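Local coordinates for protein cyanuric acid amidohydrolase (PDB 4NQ3) that catalyses the hydrolytic ring opening of cyanuric acid to carboxybiuret, a step in the breakdown of atrazine and related s-triazine compounds, at residues F54-L59 against L76-G81; G110-P115 against A132-R137; T263-A268 against V347-A352. All blocks are in the same frame, centred on the assembly; numbering follows the deposited sequence.

Interaction 1 of 3, residues F54-L59 against L76-G81; sequences FAVQSL and LVMSGG. With BR8 (barbituric acid), chain C.
Met78, present as selenomethionine, has CG beside its backbone N and anti to the carbonyl carbon (chi1 -63°), and bends at chi2 (-66°) and chi3 bring SE and CE against the helix that carries Ala55, Val56 and Leu59. Val56, with CG1 anti to its backbone nitrogen (168°), sends one methyl to each of two strand residues: CG2 lies 3.6 Å from Met78 CG, and CG1 rests 3.9 Å from Leu76 CD1. Ala55 CB sits 3.8 Å from Met78 SE; its single methyl suits a helix face that comes close to the strand. The tip of the bent chain is met by Leu59, whose CD1 is 3.7 Å from Met78 CE and whose branched end also touches Leu76 CD2. Helix 51-67 and strand 75-80 are the last two elements of a beta-alpha-beta unit that starts with strand 34-41, and they run roughly antiparallel to each other. Ile37 of that first strand touches Leu59 and Leu76, extending the oily layer. While Leu76 and Met78 point at the helix, Ser79 belongs to the substrate site, and Gly80 offers bare backbone to barbituric acid: Gly80 N donates to O2 of the ligand at 2.9 Å, and ligand N3 returns a bond to Gly80 O at 2.9 Å. Lys40 NZ donates to that same carbonyl oxygen and also hydrogen-bonds Ser79 OG.

Interaction 2 of 3, residues G110-P115 against A132-R137; sequences GRAHTP and AQAVRR. With SO4 (sulfate ion), chain F; SO4 (sulfate ion), chain D.
Ala112 and Ala134 meet in a close helix-on-strand contact at the margin of a sheet, small and apolar inside and polar at its outer side, where strand 106-113 is the outermost strand within the chain and helix 125-141 lies against it. Ala112 CB comes 3.4 Å from Ala134 O, and the two methyls are 4.4 Å apart; alanine suits both positions, since a single methyl on each side is compatible with the 5.8 Å between Ala112 CA and Ala134 CA. Beyond them Thr114 turns its CG2 to Ala134 CB at 3.5 Å, while its hydroxyl OG1 bonds to Pro115 O and to His234 ND1. The polar part of the contact belongs to Arg137. Its chain bends at chi3 (-89°), which folds the guanidinium back over Ala134 CA and sets NH1 to donate to His113 O at 2.9 Å, with an N-H...O angle of 156°. The same NH1 also binds O1 of a sulfate, probably from the crystallisation liquor and only approximately placed, at 2.7 Å. The His113 ring points to the other side, its NE2 bonded to Glu73 O. On that side too, Arg111 holds a second sulfate edge-on: NE donates to O4 at 2.8 Å and NH2 to O3 at 3.0 Å. A leucine in place of Arg111 has no N-H to offer, and the sulfate would probably be lost or poorly fixed. Strand 106-113 pairs antiparallel with strand 235-242, and helices packed on a four-stranded mixed sheet, ordered 1-4-2-3, are the pattern found three times in this cyclic amide hydrolase.

Interaction 3 of 3, residues T263-A268 against V347-A352; sequences TPVKAA and VAVIAA
Pro264 O accepts the backbone N-H of Ala268 at 2.8 Å, a helical bond between two residues one turn apart, both on the side of helix 263-271 that faces Val347 and Val349. The helix lies on a four-stranded mixed sheet and follows strand 249-256, the neighbour of strand 345-352; this alpha-beta layering is consistent with the third of the three repeating units. Helix and strand run nearly in the same direction, at 28°, and only apolar groups touch between them. Because alternate residues of a strand face opposite sides, Val347 and Val349 point to the helix while Ala348 between them is turned away. Val347 places CG1 between its backbone N and carbonyl carbon (chi1 58°), which carries that methyl to Pro264 CB at 3.8 Å. Pro264 suits the first turn, where its missing N-H costs no helical bond, and its ring gives a rigid apolar surface. Val265 meets Val347 with the two side chains at about a right angle, CG2 against CG2 at 3.6 Å. Both valines are buried, and their beta-branched shapes fill the layer without long flexible arms. Leu321 of helix 309-325 touches Val265 as well, and Ala252 of strand 249-256 lies against Ala268. Further along, Ala268, small enough for the close approach of helix and strand, sets its CB 3.8 Å from CG2 of Val349, a methyl that also lies 4.3 Å from Val265 CG1.

In the fold
The three contacts are related but not equivalent: each lays a helix on a four-stranded sheet, in interaction 1 the helix just before its strand, in interactions 2 and 3 the helix after the sheet's first strand. Interaction 1 carries Ser79 and Gly80 to the barbituric acid, and its Met78 O accepts a bond from the catalytic Lys156. Interaction 2 lies about 20 Å away between centres, its His113 side chain about 9 Å from that of Lys156; Glu235 links the two, bonding Leu76 N and, weakly, His113 ND1. Interaction 3, centred about 25 Å from each of the others, is more remote: the Val347 side chain stays about 14 Å from barbituric acid and about 11 Å from a magnesium ion.

Interaction 1 of 3, residues F54-L59 against L76-G81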
loop_
_atom_site.group_PDB
_atom_site.type_symbol
_atom_site.label_atom_id
_atom_site.label_comp_id
_atom_site.label_asym_id
_atom_site.label_seq_id
_atom_site.Cartn_x
_atom_site.Cartn_y
_atom_site.Cartn_z
ATOM N N PHE A 54 -17.528 -4.134 -10.482
ATOM C CA PHE A 54 -18.554 -4.624 -9.567
ATOM C C PHE A 54 -19.781 -3.694 -9.555
ATOM O O PHE A 54 -20.915 -4.157 -9.652
ATOM C CB PHE A 54 -17.951 -4.767 -8.160
ATOM C CG PHE A 54 -18.768 -5.588 -7.216
ATOM C CD1 PHE A 54 -19.836 -6.346 -7.666
ATOM C CD2 PHE A 54 -18.460 -5.625 -5.876
ATOM C CE1 PHE A 54 -20.591 -7.119 -6.786
ATOM C CE2 PHE A 54 -19.213 -6.400 -5.004
ATOM C CZ PHE A 54 -20.279 -7.136 -5.462
ATOM N N ALA A 55 -19.562 -2.380 -9.451
ATOM C CA ALA A 55 -20.674 -1.424 -9.496
ATOM C C ALA A 55 -21.377 -1.477 -10.860
ATOM O O ALA A 55 -22.601 -1.370 -10.939
ATOM C CB ALA A 55 -20.192 -0.021 -9.219
ATOM N N VAL A 56 -20.601 -1.618 -11.934
ATOM C CA VAL A 56 -21.163 -1.616 -13.273
ATOM C C VAL A 56 -22.102 -2.793 -13.426
ATOM O O VAL A 56 -23.261 -2.635 -13.820
ATOM C CB VAL A 56 -20.082 -1.672 -14.356
ATOM C CG1 VAL A 56 -20.701 -1.960 -15.676
ATOM C CG2 VAL A 56 -19.324 -0.328 -14.420
ATOM N N GLN A 57 -21.613 -3.971 -13.060
ATOM C CA GLN A 57 -22.411 -5.185 -13.149
ATOM C C GLN A 57 -23.684 -5.024 -12.367
ATOM O O GLN A 57 -24.755 -5.380 -12.827
ATOM C CB GLN A 57 -21.622 -6.379 -12.628
ATOM C CG GLN A 57 -22.180 -7.713 -13.021
ATOM C CD GLN A 57 -21.288 -8.854 -12.581
ATOM O OE1 GLN A 57 -21.043 -9.056 -11.371
ATOM N NE2 GLN A 57 -20.817 -9.632 -13.559
ATOM N N SER A 58 -23.565 -4.463 -11.176
ATOM C CA SER A 58 -24.716 -4.309 -10.309
ATOM C C SER A 58 -25.716 -3.354 -10.901
ATOM O O SER A 58 -26.933 -3.595 -10.842
ATOM C CB SER A 58 -24.276 -3.827 -8.946
ATOM O OG SER A 58 -23.461 -4.827 -8.373
ATOM N N LEU A 59 -25.200 -2.270 -11.472
ATOM C CA LEU A 59 -26.048 -1.283 -12.097
ATOM C C LEU A 59 -26.682 -1.843 -13.355
ATOM O O LEU A 59 -27.873 -1.631 -13.585
ATOM C CB LEU A 59 -25.245 -0.035 -12.407
ATOM C CG LEU A 59 -25.057 0.888 -11.210
ATOM C CD1 LEU A 59 -24.074 2.025 -11.555
ATOM C CD2 LEU A 59 -26.405 1.417 -10.730
ATOM N N LEU A 76 -22.213 4.342 -18.198
ATOM C CA LEU A 76 -21.787 4.037 -16.842
ATOM C C LEU A 76 -20.313 4.430 -16.674
ATOM O O LEU A 76 -19.414 3.759 -17.186
ATOM C CB LEU A 76 -22.015 2.559 -16.538
ATOM C CG LEU A 76 -23.478 2.081 -16.528
ATOM C CD1 LEU A 76 -23.606 0.603 -16.151
ATOM C CD2 LEU A 76 -24.352 2.920 -15.577
ATOM N N VAL A 77 -20.087 5.546 -15.990
ATOM C CA VAL A 77 -18.748 6.000 -15.626
ATOM C C VAL A 77 -18.467 5.733 -14.149
ATOM O O VAL A 77 -18.912 6.486 -13.281
ATOM C CB VAL A 77 -18.543 7.517 -15.888
ATOM C CG1 VAL A 77 -17.120 7.897 -15.613
ATOM C CG2 VAL A 77 -18.970 7.897 -17.278
HETATM N N MSE A 78 -17.745 4.664 -13.851
HETATM C CA MSE A 78 -17.404 4.402 -12.463
HETATM C C MSE A 78 -15.962 4.782 -12.226
HETATM O O MSE A 78 -15.054 4.128 -12.725
HETATM C CB MSE A 78 -17.625 2.940 -12.097
HETATM C CG MSE A 78 -19.084 2.471 -12.205
HETATM SE SE MSE A 78 -20.265 3.344 -10.915
HETATM C CE MSE A 78 -21.321 4.386 -12.192
ATOM N N SER A 79 -15.750 5.861 -11.486
ATOM C CA SER A 79 -14.403 6.297 -11.147
ATOM C C SER A 79 -14.057 5.864 -9.749
ATOM O O SER A 79 -14.731 6.267 -8.798
ATOM C CB SER A 79 -14.264 7.803 -11.252
ATOM O OG SER A 79 -12.920 8.162 -11.029
ATOM N N GLY A 80 -13.042 5.005 -9.637
ATOM C CA GLY A 80 -12.606 4.467 -8.360
ATOM C C GLY A 80 -11.722 5.445 -7.617
ATOM O O GLY A 80 -11.287 6.467 -8.165
ATOM N N GLY A 81 -11.456 5.139 -6.356
ATOM C CA GLY A 81 -10.553 5.953 -5.560
ATOM C C GLY A 81 -11.290 6.981 -4.720
ATOM O O GLY A 81 -11.606 8.070 -5.216
HETATM N N1 BR8 C . -9.672 5.795 -12.902
HETATM C C2 BR8 C . -10.332 5.685 -11.728
HETATM O O2 BR8 C . -10.879 4.629 -11.474
HETATM N N3 BR8 C . -10.368 6.732 -10.851
HETATM C C4 BR8 C . -9.721 7.963 -11.130
HETATM O O4 BR8 C . -9.770 8.879 -10.315
HETATM C C5 BR8 C . -8.977 8.231 -12.440
HETATM C C6 BR8 C . -9.024 6.966 -13.286
HETATM O O8 BR8 C . -8.466 6.955 -14.360
#

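Interaction 2 of 3, residues G110-P115 against A132-R137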
loop_
_atom_site.group_PDB
_atom_site.type_symbol
_atom_site.label_atom_id
_atom_site.label_comp_id
_atom_site.label_asym_id
_atom_site.label_seq_id
_atom_site.Cartn_x
_atom_site.Cartn_y
_atom_site.Cartn_z
ATOM N N GLY A 110 -25.761 15.156 -22.875
ATOM C CA GLY A 110 -25.694 14.310 -24.058
ATOM C C GLY A 110 -24.782 13.129 -23.807
ATOM O O GLY A 110 -23.812 13.236 -23.046
ATOM N N ARG A 111 -25.085 11.989 -24.409
ATOM C CA ARG A 111 -24.231 10.831 -24.193
ATOM C C ARG A 111 -23.844 10.266 -25.536
ATOM O O ARG A 111 -24.501 10.561 -26.525
ATOM C CB ARG A 111 -24.942 9.755 -23.370
ATOM C CG ARG A 111 -26.271 9.484 -23.907
ATOM C CD ARG A 111 -26.821 8.165 -23.517
ATOM N NE ARG A 111 -28.172 8.076 -24.060
ATOM C CZ ARG A 111 -29.090 7.209 -23.655
ATOM N NH1 ARG A 111 -28.792 6.353 -22.679
ATOM N NH2 ARG A 111 -30.310 7.216 -24.204
ATOM N N ALA A 112 -22.823 9.410 -25.547
ATOM C CA ALA A 112 -22.384 8.702 -26.742
ATOM C C ALA A 112 -21.453 7.572 -26.317
ATOM O O ALA A 112 -20.861 7.635 -25.239
ATOM C CB ALA A 112 -21.690 9.638 -27.711
ATOM N N HIS A 113 -21.318 6.560 -27.176
ATOM C CA HIS A 113 -20.510 5.359 -26.921
ATOM C C HIS A 113 -19.524 5.220 -28.053
ATOM O O HIS A 113 -19.600 5.954 -29.049
ATOM C CB HIS A 113 -21.396 4.115 -26.849
ATOM C CG HIS A 113 -22.495 4.249 -25.850
ATOM N ND1 HIS A 113 -22.508 3.571 -24.647
ATOM C CD2 HIS A 113 -23.594 5.042 -25.852
ATOM C CE1 HIS A 113 -23.586 3.924 -23.962
ATOM N NE2 HIS A 113 -24.260 4.817 -24.671
ATOM N N THR A 114 -18.606 4.278 -27.935
ATOM C CA THR A 114 -17.729 4.017 -29.057
ATOM C C THR A 114 -17.500 2.524 -29.213
ATOM O O THR A 114 -17.782 1.730 -28.305
ATOM C CB THR A 114 -16.362 4.707 -28.921
ATOM O OG1 THR A 114 -15.528 3.947 -28.029
ATOM C CG2 THR A 114 -16.511 6.133 -28.458
ATOM N N PRO A 115 -17.026 2.123 -30.395
ATOM C CA PRO A 115 -16.688 0.716 -30.542
ATOM C C PRO A 115 -15.488 0.421 -29.675
ATOM O O PRO A 115 -14.833 1.359 -29.186
ATOM C CB PRO A 115 -16.328 0.586 -32.019
ATOM C CG PRO A 115 -16.850 1.829 -32.655
ATOM C CD PRO A 115 -16.742 2.884 -31.618
ATOM N N ALA A 132 -12.918 11.979 -30.143
ATOM C CA ALA A 132 -13.337 13.234 -30.757
ATOM C C ALA A 132 -14.654 13.077 -31.497
ATOM O O ALA A 132 -15.556 13.912 -31.361
ATOM C CB ALA A 132 -12.280 13.732 -31.690
ATOM N N GLN A 133 -14.759 12.006 -32.282
ATOM C CA GLN A 133 -15.970 11.711 -33.036
ATOM C C GLN A 133 -17.129 11.501 -32.072
ATOM O O GLN A 133 -18.216 12.043 -32.282
ATOM C CB GLN A 133 -15.777 10.492 -33.947
ATOM C CG GLN A 133 -15.268 10.849 -35.365
ATOM C CD GLN A 133 -14.520 9.692 -36.079
ATOM O OE1 GLN A 133 -14.478 8.548 -35.595
ATOM N NE2 GLN A 133 -13.894 10.012 -37.219
ATOM N N ALA A 134 -16.914 10.682 -31.040
ATOM C CA ALA A 134 -17.952 10.442 -30.041
ATOM C C ALA A 134 -18.413 11.724 -29.330
ATOM O O ALA A 134 -19.620 11.946 -29.134
ATOM C CB ALA A 134 -17.469 9.446 -29.026
ATOM N N VAL A 135 -17.460 12.582 -28.967
ATOM C CA VAL A 135 -17.814 13.822 -28.285
ATOM C C VAL A 135 -18.664 14.715 -29.174
ATOM O O VAL A 135 -19.559 15.409 -28.679
ATOM C CB VAL A 135 -16.595 14.609 -27.842
ATOM C CG1 VAL A 135 -17.033 15.903 -27.223
ATOM C CG2 VAL A 135 -15.808 13.803 -26.850
ATOM N N ARG A 136 -18.405 14.692 -30.483
ATOM C CA ARG A 136 -19.236 15.472 -31.398
ATOM C C ARG A 136 -20.671 14.913 -31.375
ATOM O O ARG A 136 -21.639 15.678 -31.240
ATOM C CB ARG A 136 -18.642 15.482 -32.807
ATOM C CG ARG A 136 -17.443 16.423 -32.965
ATOM C CD ARG A 136 -16.779 16.223 -34.330
ATOM N NE ARG A 136 -15.428 16.800 -34.437
ATOM C CZ ARG A 136 -14.341 16.104 -34.798
ATOM N NH1 ARG A 136 -14.434 14.804 -35.088
ATOM N NH2 ARG A 136 -13.155 16.702 -34.876
ATOM N N ARG A 137 -20.807 13.588 -31.462
ATOM C CA ARG A 137 -22.113 12.936 -31.379
ATOM C C ARG A 137 -22.852 13.280 -30.102
ATOM O O ARG A 137 -24.010 13.673 -30.152
ATOM C CB ARG A 137 -21.976 11.418 -31.493
ATOM C CG ARG A 137 -21.892 10.913 -32.927
ATOM C CD ARG A 137 -21.832 9.404 -32.988
ATOM N NE ARG A 137 -20.451 8.954 -32.915
ATOM C CZ ARG A 137 -20.021 8.005 -32.100
ATOM N NH1 ARG A 137 -20.870 7.416 -31.265
ATOM N NH2 ARG A 137 -18.743 7.660 -32.107
HETATM S S SO4 F . -23.645 6.680 -30.055
HETATM O O1 SO4 F . -23.514 7.712 -31.087
HETATM O O2 SO4 F . -24.030 5.392 -30.634
HETATM O O3 SO4 F . -22.352 6.505 -29.403
HETATM O O4 SO4 F . -24.667 7.102 -29.090
HETATM S S SO4 D . -30.471 9.769 -26.856
HETATM O O1 SO4 D . -30.633 8.942 -28.057
HETATM O O2 SO4 D . -30.546 11.205 -27.162
HETATM O O3 SO4 D . -31.520 9.409 -25.891
HETATM O O4 SO4 D . -29.138 9.493 -26.310
#

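Interaction 3 of 3, residues T263-A268 against V347-A352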
loop_
_atom_site.group_PDB
_atom_site.type_symbol
_atom_site.label_atom_id
_atom_site.label_comp_id
_atom_site.label_asym_id
_atom_site.label_seq_id
_atom_site.Cartn_x
_atom_site.Cartn_y
_atom_site.Cartn_z
ATOM N N THR A 263 -10.246 28.822 -5.997
ATOM C CA THR A 263 -10.949 30.017 -6.475
ATOM C C THR A 263 -11.962 29.783 -7.622
ATOM O O THR A 263 -13.025 30.404 -7.638
ATOM C CB THR A 263 -9.935 31.070 -6.924
ATOM O OG1 THR A 263 -8.863 30.400 -7.594
ATOM C CG2 THR A 263 -9.328 31.775 -5.737
ATOM N N PRO A 264 -11.647 28.885 -8.576
ATOM C CA PRO A 264 -12.581 28.479 -9.641
ATOM C C PRO A 264 -13.950 28.010 -9.157
ATOM O O PRO A 264 -14.953 28.246 -9.851
ATOM C CB PRO A 264 -11.851 27.323 -10.315
ATOM C CG PRO A 264 -10.415 27.669 -10.150
ATOM C CD PRO A 264 -10.295 28.347 -8.807
ATOM N N VAL A 265 -13.989 27.335 -8.010
ATOM C CA VAL A 265 -15.252 26.851 -7.462
ATOM C C VAL A 265 -16.079 28.000 -6.866
ATOM O O VAL A 265 -17.294 28.082 -7.062
ATOM C CB VAL A 265 -15.012 25.765 -6.375
ATOM C CG1 VAL A 265 -16.291 25.441 -5.628
ATOM C CG2 VAL A 265 -14.495 24.526 -7.022
ATOM N N LYS A 266 -15.420 28.900 -6.153
ATOM C CA LYS A 266 -16.130 30.031 -5.580
ATOM C C LYS A 266 -16.680 30.891 -6.728
ATOM O O LYS A 266 -17.816 31.377 -6.667
ATOM C CB LYS A 266 -15.207 30.830 -4.653
ATOM C CG LYS A 266 -14.557 29.981 -3.540
ATOM C CD LYS A 266 -13.510 30.784 -2.729
ATOM C CE LYS A 266 -12.881 29.978 -1.582
ATOM N NZ LYS A 266 -11.968 30.779 -0.707
ATOM N N ALA A 267 -15.894 31.042 -7.792
ATOM C CA ALA A 267 -16.339 31.811 -8.954
ATOM C C ALA A 267 -17.468 31.083 -9.676
ATOM O O ALA A 267 -18.408 31.711 -10.178
ATOM C CB ALA A 267 -15.194 32.071 -9.894
ATOM N N ALA A 268 -17.363 29.758 -9.744
ATOM C CA ALA A 268 -18.400 28.961 -10.377
ATOM C C ALA A 268 -19.730 29.118 -9.628
ATOM O O ALA A 268 -20.768 29.346 -10.242
ATOM C CB ALA A 268 -17.982 27.503 -10.442
ATOM N N VAL A 347 -12.669 21.963 -12.937
ATOM C CA VAL A 347 -13.663 21.693 -11.923
ATOM C C VAL A 347 -14.970 22.286 -12.427
ATOM O O VAL A 347 -14.980 23.355 -13.026
ATOM C CB VAL A 347 -13.275 22.268 -10.560
ATOM C CG1 VAL A 347 -13.057 23.744 -10.667
ATOM C CG2 VAL A 347 -14.365 22.006 -9.591
ATOM N N ALA A 348 -16.059 21.549 -12.258
ATOM C CA ALA A 348 -17.375 22.022 -12.659
ATOM C C ALA A 348 -18.310 21.943 -11.463
ATOM O O ALA A 348 -18.151 21.087 -10.589
ATOM C CB ALA A 348 -17.913 21.211 -13.817
ATOM N N VAL A 349 -19.286 22.837 -11.422
ATOM C CA VAL A 349 -20.269 22.818 -10.357
ATOM C C VAL A 349 -21.642 22.776 -10.962
ATOM O O VAL A 349 -21.876 23.399 -11.999
ATOM C CB VAL A 349 -20.149 24.039 -9.465
ATOM C CG1 VAL A 349 -21.193 23.994 -8.388
ATOM C CG2 VAL A 349 -18.772 24.084 -8.859
ATOM N N ILE A 350 -22.546 22.035 -10.331
ATOM C CA ILE A 350 -23.929 21.962 -10.795
ATOM C C ILE A 350 -24.868 22.355 -9.687
ATOM O O ILE A 350 -24.958 21.665 -8.674
ATOM C CB ILE A 350 -24.312 20.577 -11.264
ATOM C CG1 ILE A 350 -23.533 20.207 -12.522
ATOM C CG2 ILE A 350 -25.803 20.531 -11.530
ATOM C CD1 ILE A 350 -23.850 18.843 -13.005
ATOM N N ALA A 351 -25.559 23.472 -9.857
ATOM C CA ALA A 351 -26.405 23.977 -8.779
ATOM C C ALA A 351 -27.714 24.559 -9.298
ATOM O O ALA A 351 -27.841 24.826 -10.492
ATOM C CB ALA A 351 -25.642 25.024 -7.992
ATOM N N ALA A 352 -28.685 24.762 -8.411
ATOM C CA ALA A 352 -29.859 25.550 -8.780
ATOM C C ALA A 352 -29.663 27.001 -8.322
ATOM O O ALA A 352 -28.924 27.273 -7.363
ATOM C CB ALA A 352 -31.120 24.963 -8.190
#